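Local coordinates for protein beta-galactosidase (Bacillus circulans subsp. alkalophilus, PDB 3TTY) that catalyses the hydrolysis of beta-galactosides, with a TIM-barrel domain whose pocket binds galactose, at residues 308-313 and 359-364; 9-14 and 342-347; 313-318 and 353-358; 29-34 and 366-371. All coordinates share one frame; numbering follows the deposited sequence.

The first tie from the N terminus is contact 2. It joins strand 10-14 to the end of strand 339-344, the first and last strands of the barrel, and so closes the cylinder. Contact 4 starts on helix 22-35, the next element, and reaches the loop at 366-371. It therefore crosses contact 2 along the chain. Contact 1 joins the loops that follow strands 303-307 and 339-344. Contact 3 joins the same two loops, farther along the first and earlier in the second, and falls within the span of contact 1; the two share Q313. Both lie within the span of contact 4, and both cross contact 2. Contacts 1, 2 and 3 all reach the galactose, whereas contact 4 sits at the surface.

Contact 1. Residues 308-313 and 359-364; sequences QTPGVQ and GAVIEH. With GLA (alpha-D-galactopyranose), chain H.
G359 and V312 meet through a backbone hydrogen bond, G359 N to V312 O, of 3.1 Å. The same oxygen takes a second bond from the T309 hydroxyl, with OG1 2.6 Å from V312 O. The two donors come from opposite faces of the carbonyl plane, each about 45° out of it. T309 OG1 also lies 3.9 Å from G359 CA. With no side chain, G359 can bring its backbone this close to T309 and V312; a CB there would run into T309 OG1. Beside it, P310 sets its ring carbon CG against the A360 backbone, 3.4 Å from A360 C. The same CG touches CG2 of V361.

Both segments are loops at the C-terminal ends of barrel strands, 303-307 and 339-344. These are adjacent in the sheet, and in TIM-barrel enzymes this end carries the active site.

Several groups set the first shell in place. The T309 hydroxyl stands trans to the backbone N of its own residue (chi1 171°), which turns it onto the chain ahead. There it accepts from G311 N at 2.9 Å, an ST turn, while it donates to V312 O. On the other side E363 folds back on its own loop. Its OE1 accepts from A360 N at 3.2 Å, met from above the carboxylate plane. A water donates to E363 OE1 at 2.8 Å and accepts from V312 N, bridging the loops. R349 forms a salt bridge with the same carboxylate oxygen. Next to V312, the extended side chain of Q313 runs to the sugar, where galactose O6 gives Q313 OE1 a weak bond of 3.2 Å.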
# COMPACT_ATOMS: atom_id res chain seq x y z
N GLN A 308 -28.90 4.22 -10.76
CA GLN A 308 -28.68 3.01 -9.98
C GLN A 308 -28.51 1.98 -11.09
O GLN A 308 -28.97 2.20 -12.21
CB GLN A 308 -29.91 2.67 -9.11
CG GLN A 308 -31.17 2.32 -9.92
CD GLN A 308 -32.36 1.91 -9.04
OE1 GLN A 308 -32.25 1.76 -7.83
NE2 GLN A 308 -33.51 1.72 -9.68
N THR A 309 -27.85 0.86 -10.82
CA THR A 309 -27.77 -0.15 -11.86
C THR A 309 -29.02 -1.04 -11.85
O THR A 309 -29.58 -1.30 -10.78
CB THR A 309 -26.50 -0.99 -11.76
OG1 THR A 309 -26.59 -2.09 -12.68
CG2 THR A 309 -26.32 -1.53 -10.36
N PRO A 310 -29.49 -1.46 -13.03
CA PRO A 310 -30.57 -2.47 -13.05
C PRO A 310 -30.08 -3.87 -12.65
O PRO A 310 -30.90 -4.74 -12.35
CB PRO A 310 -31.06 -2.44 -14.51
CG PRO A 310 -29.99 -1.77 -15.29
CD PRO A 310 -29.27 -0.84 -14.35
N GLY A 311 -28.76 -4.08 -12.65
CA GLY A 311 -28.18 -5.36 -12.25
C GLY A 311 -26.84 -5.22 -11.53
O GLY A 311 -26.79 -4.87 -10.35
N VAL A 312 -25.75 -5.49 -12.25
CA VAL A 312 -24.41 -5.37 -11.67
C VAL A 312 -23.78 -3.99 -11.91
O VAL A 312 -24.25 -3.21 -12.73
CB VAL A 312 -23.46 -6.44 -12.23
CG1 VAL A 312 -24.00 -7.84 -11.91
CG2 VAL A 312 -23.28 -6.26 -13.73
N GLN A 313 -22.72 -3.70 -11.17
CA GLN A 313 -21.93 -2.50 -11.41
C GLN A 313 -20.47 -2.90 -11.57
O GLN A 313 -19.89 -3.56 -10.70
CB GLN A 313 -22.07 -1.48 -10.27
CG GLN A 313 -21.23 -0.19 -10.48
CD GLN A 313 -21.14 0.68 -9.23
OE1 GLN A 313 -20.92 1.89 -9.30
NE2 GLN A 313 -21.31 0.06 -8.07
N GLY A 359 -24.24 -3.17 -15.79
CA GLY A 359 -25.59 -3.60 -16.12
C GLY A 359 -26.40 -2.54 -16.85
O GLY A 359 -26.14 -1.33 -16.75
N ALA A 360 -27.39 -3.00 -17.61
CA ALA A 360 -28.32 -2.11 -18.30
C ALA A 360 -29.65 -2.82 -18.46
O ALA A 360 -29.76 -4.02 -18.26
CB ALA A 360 -27.76 -1.71 -19.66
N VAL A 361 -30.69 -2.06 -18.82
CA VAL A 361 -31.99 -2.66 -19.08
C VAL A 361 -31.92 -3.60 -20.28
O VAL A 361 -32.39 -4.73 -20.22
CB VAL A 361 -33.04 -1.58 -19.29
CG1 VAL A 361 -34.36 -2.21 -19.73
CG2 VAL A 361 -33.21 -0.78 -18.00
N ILE A 362 -31.32 -3.12 -21.37
CA ILE A 362 -31.04 -3.96 -22.53
C ILE A 362 -29.55 -4.30 -22.58
O ILE A 362 -28.69 -3.41 -22.57
CB ILE A 362 -31.41 -3.25 -23.84
CG1 ILE A 362 -32.88 -2.82 -23.81
CG2 ILE A 362 -31.10 -4.13 -25.04
CD1 ILE A 362 -33.23 -1.85 -24.92
N GLU A 363 -29.23 -5.59 -22.65
CA GLU A 363 -27.85 -6.00 -22.46
C GLU A 363 -27.24 -6.61 -23.72
O GLU A 363 -27.74 -6.38 -24.82
CB GLU A 363 -27.71 -6.82 -21.17
CG GLU A 363 -28.10 -5.93 -19.98
CD GLU A 363 -27.95 -6.57 -18.61
OE1 GLU A 363 -27.07 -6.13 -17.83
OE2 GLU A 363 -28.74 -7.48 -18.28
N HIS A 364 -26.11 -7.32 -23.59
CA HIS A 364 -25.36 -7.71 -24.79
C HIS A 364 -26.12 -8.69 -25.68
O HIS A 364 -25.91 -8.70 -26.89
CB HIS A 364 -23.96 -8.22 -24.44
CG HIS A 364 -23.06 -7.16 -23.86
ND1 HIS A 364 -22.16 -7.42 -22.85
CD2 HIS A 364 -22.94 -5.84 -24.14
CE1 HIS A 364 -21.52 -6.31 -22.53
NE2 HIS A 364 -21.98 -5.33 -23.31
C1 GLA H . -21.80 7.20 -12.11
C2 GLA H . -21.81 7.99 -13.44
C3 GLA H . -22.39 7.18 -14.62
C4 GLA H . -21.72 5.81 -14.61
C5 GLA H . -21.89 5.16 -13.24
C6 GLA H . -21.27 3.76 -13.28
O1 GLA H . -23.09 6.97 -11.51
O2 GLA H . -22.56 9.19 -13.30
O3 GLA H . -22.13 7.81 -15.88
O4 GLA H . -20.34 6.04 -14.87
O5 GLA H . -21.17 5.93 -12.27
O6 GLA H . -21.73 2.98 -12.17
O HOH W 1 -26.84 -6.59 -15.05

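Contact 2. Residues 9-14 and 342-347; sequences IWYGGD and VMFFQL. With GLA (alpha-D-galactopyranose), chain H.
The Y11 and F344 rings meet obliquely at the apolar centre, with Y11 CE1 3.6 Å from F344 CE2 and the planes 70° apart. V342 CG2 fits in plane against the edge of the Y11 ring, 3.4 Å from Y11 CD1. V342 CG1 turns to I9 CG2 at 3.5 Å. On the other face of the sheet, M343 SD lies at the edge of the W10 indole, beside CE3. Y11 OH finds its polar partner outside, at C376 O.

Strands 10-14 and 339-344 run parallel here and close the eight-stranded barrel. F344 N bonds to G12 O at 2.7 Å, and D14 N bonds to F344 O. Farther along, L347 N reaches D14 O at 2.8 Å.

A cis peptide separates F345 from Q346. Q346 CB covers one face of the F345 ring, and the galactose covers the opposite face, its C4 3.8 Å above the F345 ring plane. D14 OD2 lies in plane at the ring edge, 3.5 Å from F345 CD1. The chemistry suits each side of the ring: a carboxylate oxygen, probably charged, meets the C-H edge, and the flat pi face is left for the carbon skeleton of the sugar.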
# COMPACT_ATOMS: atom_id res chain seq x y z
N ILE A 9 -43.88 8.88 -11.17
CA ILE A 9 -42.50 8.57 -10.85
C ILE A 9 -41.80 8.22 -12.16
O ILE A 9 -42.05 7.17 -12.74
CB ILE A 9 -42.42 7.39 -9.87
CG1 ILE A 9 -43.08 7.78 -8.55
CG2 ILE A 9 -40.98 6.96 -9.67
CD1 ILE A 9 -43.35 6.64 -7.62
N TRP A 10 -40.96 9.13 -12.65
CA TRP A 10 -40.24 8.90 -13.90
C TRP A 10 -39.51 7.56 -13.90
O TRP A 10 -39.01 7.10 -12.87
CB TRP A 10 -39.23 10.03 -14.18
CG TRP A 10 -39.82 11.41 -14.11
CD1 TRP A 10 -41.12 11.74 -13.84
CD2 TRP A 10 -39.13 12.64 -14.29
NE1 TRP A 10 -41.27 13.10 -13.85
CE2 TRP A 10 -40.07 13.68 -14.13
CE3 TRP A 10 -37.80 12.97 -14.59
CZ2 TRP A 10 -39.73 15.02 -14.25
CZ3 TRP A 10 -37.46 14.30 -14.71
CH2 TRP A 10 -38.42 15.31 -14.54
N TYR A 11 -39.43 6.94 -15.07
CA TYR A 11 -38.79 5.64 -15.19
C TYR A 11 -37.99 5.54 -16.49
O TYR A 11 -38.55 5.65 -17.58
CB TYR A 11 -39.84 4.53 -15.13
CG TYR A 11 -39.27 3.17 -14.87
CD1 TYR A 11 -38.49 2.93 -13.74
CD2 TYR A 11 -39.50 2.12 -15.75
CE1 TYR A 11 -37.96 1.69 -13.49
CE2 TYR A 11 -38.98 0.87 -15.52
CZ TYR A 11 -38.21 0.65 -14.39
OH TYR A 11 -37.70 -0.61 -14.17
N GLY A 12 -36.68 5.34 -16.36
CA GLY A 12 -35.79 5.39 -17.52
C GLY A 12 -34.36 5.59 -17.05
O GLY A 12 -33.96 5.02 -16.04
N GLY A 13 -33.59 6.40 -17.77
CA GLY A 13 -32.23 6.71 -17.33
C GLY A 13 -31.27 7.06 -18.45
O GLY A 13 -31.69 7.44 -19.55
N ASP A 14 -29.98 6.95 -18.16
CA ASP A 14 -28.94 7.27 -19.13
C ASP A 14 -29.11 6.43 -20.39
O ASP A 14 -29.27 5.22 -20.33
CB ASP A 14 -27.55 7.06 -18.52
CG ASP A 14 -27.05 8.26 -17.71
OD1 ASP A 14 -27.82 8.80 -16.89
OD2 ASP A 14 -25.87 8.67 -17.90
N VAL A 342 -37.39 7.05 -10.51
CA VAL A 342 -36.39 5.98 -10.47
C VAL A 342 -35.77 5.77 -11.85
O VAL A 342 -36.43 5.35 -12.80
CB VAL A 342 -36.89 4.65 -9.80
CG1 VAL A 342 -38.20 4.84 -9.06
CG2 VAL A 342 -36.95 3.53 -10.78
N MET A 343 -34.49 6.10 -11.94
CA MET A 343 -33.79 6.08 -13.21
C MET A 343 -32.47 5.32 -13.09
O MET A 343 -31.89 5.22 -12.01
CB MET A 343 -33.60 7.51 -13.70
CG MET A 343 -34.93 8.20 -13.90
SD MET A 343 -34.91 10.00 -13.95
CE MET A 343 -33.82 10.34 -15.34
N PHE A 344 -32.03 4.76 -14.21
CA PHE A 344 -30.90 3.84 -14.25
C PHE A 344 -29.70 4.44 -14.96
O PHE A 344 -29.84 5.29 -15.85
CB PHE A 344 -31.25 2.57 -15.06
CG PHE A 344 -32.36 1.74 -14.46
CD1 PHE A 344 -32.14 1.00 -13.30
CD2 PHE A 344 -33.60 1.66 -15.09
CE1 PHE A 344 -33.15 0.22 -12.75
CE2 PHE A 344 -34.62 0.88 -14.55
CZ PHE A 344 -34.39 0.16 -13.38
N PHE A 345 -28.51 3.95 -14.60
CA PHE A 345 -27.46 3.82 -15.60
C PHE A 345 -27.35 2.33 -15.92
O PHE A 345 -27.22 1.52 -15.00
CB PHE A 345 -26.11 4.34 -15.10
CG PHE A 345 -25.04 4.34 -16.16
CD1 PHE A 345 -24.82 5.45 -16.96
CD2 PHE A 345 -24.28 3.20 -16.39
CE1 PHE A 345 -23.85 5.45 -17.96
CE2 PHE A 345 -23.30 3.18 -17.39
CZ PHE A 345 -23.09 4.31 -18.18
N GLN A 346 -27.45 1.93 -17.19
CA GLN A 346 -27.95 2.75 -18.29
C GLN A 346 -28.98 1.90 -19.04
O GLN A 346 -29.21 0.75 -18.68
CB GLN A 346 -26.81 3.18 -19.22
CG GLN A 346 -25.94 2.04 -19.75
CD GLN A 346 -24.89 2.52 -20.76
OE1 GLN A 346 -25.19 3.36 -21.60
NE2 GLN A 346 -23.67 1.98 -20.68
N LEU A 347 -29.60 2.46 -20.07
CA LEU A 347 -30.68 1.76 -20.76
C LEU A 347 -30.20 0.63 -21.70
O LEU A 347 -30.90 -0.36 -21.90
CB LEU A 347 -31.60 2.76 -21.48
CG LEU A 347 -32.28 3.76 -20.55
CD1 LEU A 347 -33.42 4.49 -21.25
CD2 LEU A 347 -32.79 3.04 -19.30
C1 GLA H . -21.80 7.20 -12.11
C2 GLA H . -21.81 7.99 -13.44
C3 GLA H . -22.39 7.18 -14.62
C4 GLA H . -21.72 5.81 -14.61
C5 GLA H . -21.89 5.16 -13.24
C6 GLA H . -21.27 3.76 -13.28
O1 GLA H . -23.09 6.97 -11.51
O2 GLA H . -22.56 9.19 -13.30
O3 GLA H . -22.13 7.81 -15.88
O4 GLA H . -20.34 6.04 -14.87
O5 GLA H . -21.17 5.93 -12.27
O6 GLA H . -21.73 2.98 -12.17

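Contact 3. Residues 313-318 and 353-358; sequences QNWQPY and ACEKYH. With GLA (alpha-D-galactopyranose), chain H.
Q313 packs its CG against the H358 ring, 3.8 Å from H358 NE2, with the Q313 amide nearly perpendicular to the imidazole. It opens a type I turn that ends at Q316, whose OE1 accepts from Q313 NE2.

N314 points into the other loop, itself a type I turn from E355 to H358. Its CG stands between the backbone N and the carbonyl carbon (chi1 61°), and OD1 comes in plane to the imidazole edge, 3.1 Å from H358 CD2. This OD1 is buried and has no hydrogen-bond partner in the model. ND2 lies over one face of the W315 indole, toward the rim, and bonds to S415 of the second subunit.

W315 makes the one hydrogen bond across the contact. NE1 donates in the indole plane to the anti lone pair of E355 OE1, at 2.9 Å and 161°. Farther round the indole, CZ2 touches C354 SG at 3.6 Å, an oblique sulfur-aromatic contact.

Two residues of 353-358 reach the galactose. O4 donates to E355 OE1 at 2.5 Å, a length so short that it needs caution. H358 NE2 gives O6 a weak bond of 2.9 Å. The W315 bond probably orients the E355 carboxylate beside O4. The axial O4 is what distinguishes galactose from glucose, so the contact is consistent with a part in sugar recognition.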
# COMPACT_ATOMS: atom_id res chain seq x y z
N GLN A 313 -22.72 -3.70 -11.17
CA GLN A 313 -21.93 -2.50 -11.41
C GLN A 313 -20.47 -2.90 -11.57
O GLN A 313 -19.89 -3.56 -10.70
CB GLN A 313 -22.07 -1.48 -10.27
CG GLN A 313 -21.23 -0.19 -10.48
CD GLN A 313 -21.14 0.68 -9.23
OE1 GLN A 313 -20.92 1.89 -9.30
NE2 GLN A 313 -21.31 0.06 -8.07
N ASN A 314 -19.87 -2.52 -12.69
CA ASN A 314 -18.53 -2.94 -13.01
C ASN A 314 -17.51 -2.44 -12.00
O ASN A 314 -16.51 -3.11 -11.76
CB ASN A 314 -18.16 -2.44 -14.39
CG ASN A 314 -18.19 -0.94 -14.47
OD1 ASN A 314 -19.26 -0.33 -14.41
ND2 ASN A 314 -17.02 -0.33 -14.63
N TRP A 315 -17.77 -1.27 -11.42
CA TRP A 315 -16.82 -0.63 -10.50
C TRP A 315 -16.64 -1.34 -9.16
O TRP A 315 -15.64 -1.15 -8.50
CB TRP A 315 -17.19 0.84 -10.28
CG TRP A 315 -17.18 1.64 -11.56
CD1 TRP A 315 -18.27 2.01 -12.31
CD2 TRP A 315 -16.03 2.12 -12.26
NE1 TRP A 315 -17.85 2.70 -13.43
CE2 TRP A 315 -16.49 2.79 -13.42
CE3 TRP A 315 -14.64 2.06 -12.02
CZ2 TRP A 315 -15.61 3.40 -14.32
CZ3 TRP A 315 -13.78 2.66 -12.92
CH2 TRP A 315 -14.27 3.32 -14.06
N GLN A 316 -17.59 -2.18 -8.77
CA GLN A 316 -17.45 -2.88 -7.50
C GLN A 316 -16.38 -3.97 -7.62
O GLN A 316 -16.24 -4.61 -8.66
CB GLN A 316 -18.80 -3.45 -7.03
CG GLN A 316 -19.86 -2.37 -6.82
CD GLN A 316 -21.26 -2.92 -6.54
OE1 GLN A 316 -22.24 -2.16 -6.53
NE2 GLN A 316 -21.36 -4.22 -6.32
N PRO A 317 -15.61 -4.18 -6.55
CA PRO A 317 -14.56 -5.20 -6.53
C PRO A 317 -15.11 -6.52 -7.03
O PRO A 317 -14.48 -7.22 -7.83
CB PRO A 317 -14.20 -5.31 -5.05
CG PRO A 317 -14.65 -4.01 -4.43
CD PRO A 317 -15.80 -3.51 -5.24
N TYR A 318 -16.30 -6.86 -6.55
CA TYR A 318 -16.99 -8.08 -6.95
C TYR A 318 -18.33 -7.72 -7.58
O TYR A 318 -19.25 -7.29 -6.88
CB TYR A 318 -17.15 -9.01 -5.76
CG TYR A 318 -15.84 -9.19 -5.05
CD1 TYR A 318 -14.91 -10.11 -5.51
CD2 TYR A 318 -15.49 -8.38 -3.97
CE1 TYR A 318 -13.69 -10.26 -4.89
CE2 TYR A 318 -14.25 -8.52 -3.33
CZ TYR A 318 -13.35 -9.47 -3.80
OH TYR A 318 -12.12 -9.64 -3.20
N ALA A 353 -15.05 -0.19 -24.03
CA ALA A 353 -14.25 0.38 -22.92
C ALA A 353 -14.73 -0.02 -21.50
O ALA A 353 -15.35 -1.08 -21.32
CB ALA A 353 -14.16 1.93 -23.04
N CYS A 354 -14.49 0.83 -20.49
CA CYS A 354 -14.52 0.37 -19.08
C CYS A 354 -15.88 0.01 -18.47
O CYS A 354 -15.94 -0.67 -17.44
CB CYS A 354 -13.74 1.32 -18.13
SG CYS A 354 -14.59 2.87 -17.69
N GLU A 355 -16.97 0.44 -19.09
CA GLU A 355 -18.28 0.14 -18.51
C GLU A 355 -19.08 -0.97 -19.22
O GLU A 355 -20.23 -1.22 -18.89
CB GLU A 355 -19.08 1.44 -18.28
CG GLU A 355 -18.44 2.29 -17.16
CD GLU A 355 -19.21 3.56 -16.80
OE1 GLU A 355 -19.06 4.04 -15.64
OE2 GLU A 355 -19.95 4.09 -17.66
N LYS A 356 -18.46 -1.68 -20.16
CA LYS A 356 -19.19 -2.71 -20.90
C LYS A 356 -19.77 -3.82 -20.01
O LYS A 356 -20.68 -4.53 -20.45
CB LYS A 356 -18.32 -3.30 -22.00
CG LYS A 356 -17.02 -3.93 -21.50
CD LYS A 356 -16.09 -4.20 -22.68
CE LYS A 356 -14.80 -4.86 -22.23
NZ LYS A 356 -13.79 -3.88 -21.80
N TYR A 357 -19.25 -3.97 -18.79
CA TYR A 357 -19.78 -4.97 -17.85
C TYR A 357 -20.55 -4.29 -16.74
O TYR A 357 -20.80 -4.88 -15.69
CB TYR A 357 -18.68 -5.93 -17.33
CG TYR A 357 -17.96 -6.51 -18.49
CD1 TYR A 357 -18.67 -6.97 -19.59
CD2 TYR A 357 -16.57 -6.52 -18.55
CE1 TYR A 357 -18.03 -7.44 -20.70
CE2 TYR A 357 -15.93 -7.00 -19.66
CZ TYR A 357 -16.67 -7.46 -20.74
OH TYR A 357 -16.04 -7.93 -21.87
N HIS A 358 -20.92 -3.04 -16.98
CA HIS A 358 -21.98 -2.40 -16.20
C HIS A 358 -23.34 -2.88 -16.72
O HIS A 358 -23.57 -2.98 -17.93
CB HIS A 358 -21.88 -0.87 -16.27
CG HIS A 358 -22.63 -0.17 -15.17
ND1 HIS A 358 -24.01 -0.11 -15.14
CD2 HIS A 358 -22.20 0.49 -14.07
CE1 HIS A 358 -24.40 0.56 -14.06
NE2 HIS A 358 -23.32 0.92 -13.39
C1 GLA H . -21.80 7.20 -12.11
C2 GLA H . -21.81 7.99 -13.44
C3 GLA H . -22.39 7.18 -14.62
C4 GLA H . -21.72 5.81 -14.61
C5 GLA H . -21.89 5.16 -13.24
C6 GLA H . -21.27 3.76 -13.28
O1 GLA H . -23.09 6.97 -11.51
O2 GLA H . -22.56 9.19 -13.30
O3 GLA H . -22.13 7.81 -15.88
O4 GLA H . -20.34 6.04 -14.87
O5 GLA H . -21.17 5.93 -12.27
O6 GLA H . -21.73 2.98 -12.17

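Contact 4. Residues 29-34 and 366-371; sequences MRMFNL and GHEHTR
R30 and E368 form a salt bridge in which the arginine grips end-on, one nitrogen to each oxygen. NH1 is 3.0 Å from E368 OE2, and NH2 is 3.1 Å from E368 OE1. Both bonds are nearly straight and leave in the plane of the guanidinium. The carboxylate is turned 40° against that plane. OE1 is met on its syn side and OE2 from above.

Both chains bend to make this fit. R30 runs extended from the helix, then kinks at chi3 (70°), which swings the guanidinium back to the loop. E368 CG stands over its own backbone, between N and the carbonyl carbon, and the chain turns sharply at chi2 (-92°). The chi1 setting of E368 places CG over the centre of the H369 ring, 3.8 Å above its plane. L34, one helical turn after R30, sets CD1 3.5 Å from E368 OE2, an apolar cover beside the charge.

M31 starts toward the loop. Its SD is 3.7 Å from E368 N and 3.8 Å from H367 CA. A bend at chi3 brings CE to 3.8 Å from G366 O. Within the loop, H367 NE2 bonds to H369 O at 3.2 Å, and H369 centres an inverse gamma turn.

The R30 charge is shared, since NH2 also pairs with E27 on the same helix. F373 of helix 371-386 touches M31, L34 and E368. T370 occupies the N-cap position of that helix but makes no side-chain capping bond; its hydroxyl bonds to E515 of the second subunit. The contact thus joins helix 22-35, which follows the first barrel strand, to the loop leading into helix 371-386, which follows the last.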
# COMPACT_ATOMS: atom_id res chain seq x y z
N MET A 29 -36.65 1.73 -28.68
CA MET A 29 -38.00 2.26 -28.51
C MET A 29 -38.98 1.13 -28.21
O MET A 29 -39.81 1.24 -27.31
CB MET A 29 -38.49 3.02 -29.75
CG MET A 29 -37.69 4.27 -30.13
SD MET A 29 -37.39 5.40 -28.74
CE MET A 29 -35.69 4.97 -28.35
N ARG A 30 -38.87 0.05 -28.98
CA ARG A 30 -39.77 -1.09 -28.83
C ARG A 30 -39.65 -1.66 -27.41
O ARG A 30 -40.65 -1.86 -26.74
CB ARG A 30 -39.51 -2.17 -29.89
CG ARG A 30 -40.44 -3.38 -29.77
CD ARG A 30 -40.11 -4.51 -30.77
NE ARG A 30 -38.86 -5.18 -30.42
CZ ARG A 30 -38.74 -6.10 -29.46
NH1 ARG A 30 -39.80 -6.46 -28.74
NH2 ARG A 30 -37.56 -6.64 -29.21
N MET A 31 -38.42 -1.90 -26.97
CA MET A 31 -38.19 -2.45 -25.63
C MET A 31 -38.52 -1.46 -24.49
O MET A 31 -39.02 -1.86 -23.44
CB MET A 31 -36.78 -3.05 -25.50
CG MET A 31 -36.65 -4.41 -26.22
SD MET A 31 -35.03 -5.24 -26.23
CE MET A 31 -34.27 -4.50 -27.66
N PHE A 32 -38.26 -0.16 -24.72
CA PHE A 32 -38.59 0.86 -23.72
C PHE A 32 -40.11 0.86 -23.47
O PHE A 32 -40.56 1.00 -22.34
CB PHE A 32 -38.10 2.26 -24.12
CG PHE A 32 -36.58 2.41 -24.17
CD1 PHE A 32 -35.76 1.41 -23.67
CD2 PHE A 32 -35.99 3.54 -24.71
CE1 PHE A 32 -34.37 1.54 -23.72
CE2 PHE A 32 -34.61 3.68 -24.76
CZ PHE A 32 -33.79 2.68 -24.26
N ASN A 33 -40.89 0.70 -24.53
CA ASN A 33 -42.34 0.63 -24.37
C ASN A 33 -42.78 -0.62 -23.62
O ASN A 33 -43.63 -0.54 -22.75
CB ASN A 33 -43.05 0.76 -25.73
CG ASN A 33 -42.94 2.17 -26.31
OD1 ASN A 33 -43.16 3.17 -25.60
ND2 ASN A 33 -42.60 2.26 -27.59
N LEU A 34 -42.17 -1.76 -23.94
CA LEU A 34 -42.42 -2.99 -23.19
C LEU A 34 -42.14 -2.82 -21.70
O LEU A 34 -42.86 -3.37 -20.86
CB LEU A 34 -41.56 -4.13 -23.72
CG LEU A 34 -41.90 -4.64 -25.11
CD1 LEU A 34 -41.04 -5.86 -25.46
CD2 LEU A 34 -43.38 -4.99 -25.19
N GLY A 366 -29.13 -8.37 -26.40
CA GLY A 366 -29.89 -7.48 -27.25
C GLY A 366 -31.38 -7.76 -27.38
O GLY A 366 -31.98 -7.40 -28.37
N HIS A 367 -31.99 -8.39 -26.37
CA HIS A 367 -33.43 -8.63 -26.41
C HIS A 367 -34.01 -8.64 -25.00
O HIS A 367 -33.26 -8.63 -24.02
CB HIS A 367 -33.77 -9.94 -27.15
CG HIS A 367 -33.34 -11.18 -26.42
ND1 HIS A 367 -32.55 -12.15 -27.00
CD2 HIS A 367 -33.58 -11.59 -25.15
CE1 HIS A 367 -32.33 -13.11 -26.12
NE2 HIS A 367 -32.95 -12.80 -24.99
N GLU A 368 -35.33 -8.69 -24.90
CA GLU A 368 -36.05 -8.48 -23.65
C GLU A 368 -36.24 -9.75 -22.84
O GLU A 368 -36.75 -9.71 -21.72
CB GLU A 368 -37.42 -7.87 -23.94
CG GLU A 368 -38.37 -8.81 -24.68
CD GLU A 368 -38.31 -8.67 -26.19
OE1 GLU A 368 -37.19 -8.55 -26.74
OE2 GLU A 368 -39.40 -8.67 -26.82
N HIS A 369 -35.84 -10.88 -23.41
CA HIS A 369 -36.11 -12.17 -22.78
C HIS A 369 -34.99 -12.52 -21.82
O HIS A 369 -34.16 -13.40 -22.08
CB HIS A 369 -36.35 -13.24 -23.84
CG HIS A 369 -37.41 -12.85 -24.82
ND1 HIS A 369 -38.75 -12.80 -24.49
CD2 HIS A 369 -37.32 -12.43 -26.10
CE1 HIS A 369 -39.44 -12.39 -25.54
NE2 HIS A 369 -38.60 -12.16 -26.53
N THR A 370 -34.99 -11.81 -20.70
CA THR A 370 -33.92 -11.91 -19.75
C THR A 370 -34.45 -11.61 -18.35
O THR A 370 -35.44 -10.90 -18.18
CB THR A 370 -32.79 -10.93 -20.12
OG1 THR A 370 -31.54 -11.47 -19.69
CG2 THR A 370 -33.02 -9.59 -19.47
N ARG A 371 -33.80 -12.18 -17.34
CA ARG A 371 -34.18 -11.97 -15.96
C ARG A 371 -34.19 -10.46 -15.62
O ARG A 371 -35.19 -9.92 -15.14
CB ARG A 371 -33.21 -12.73 -15.07
CG ARG A 371 -33.64 -12.92 -13.65
CD ARG A 371 -32.41 -13.11 -12.78
NE ARG A 371 -32.49 -12.14 -11.72
CZ ARG A 371 -31.50 -11.39 -11.27
NH1 ARG A 371 -30.27 -11.50 -11.76
NH2 ARG A 371 -31.76 -10.54 -10.30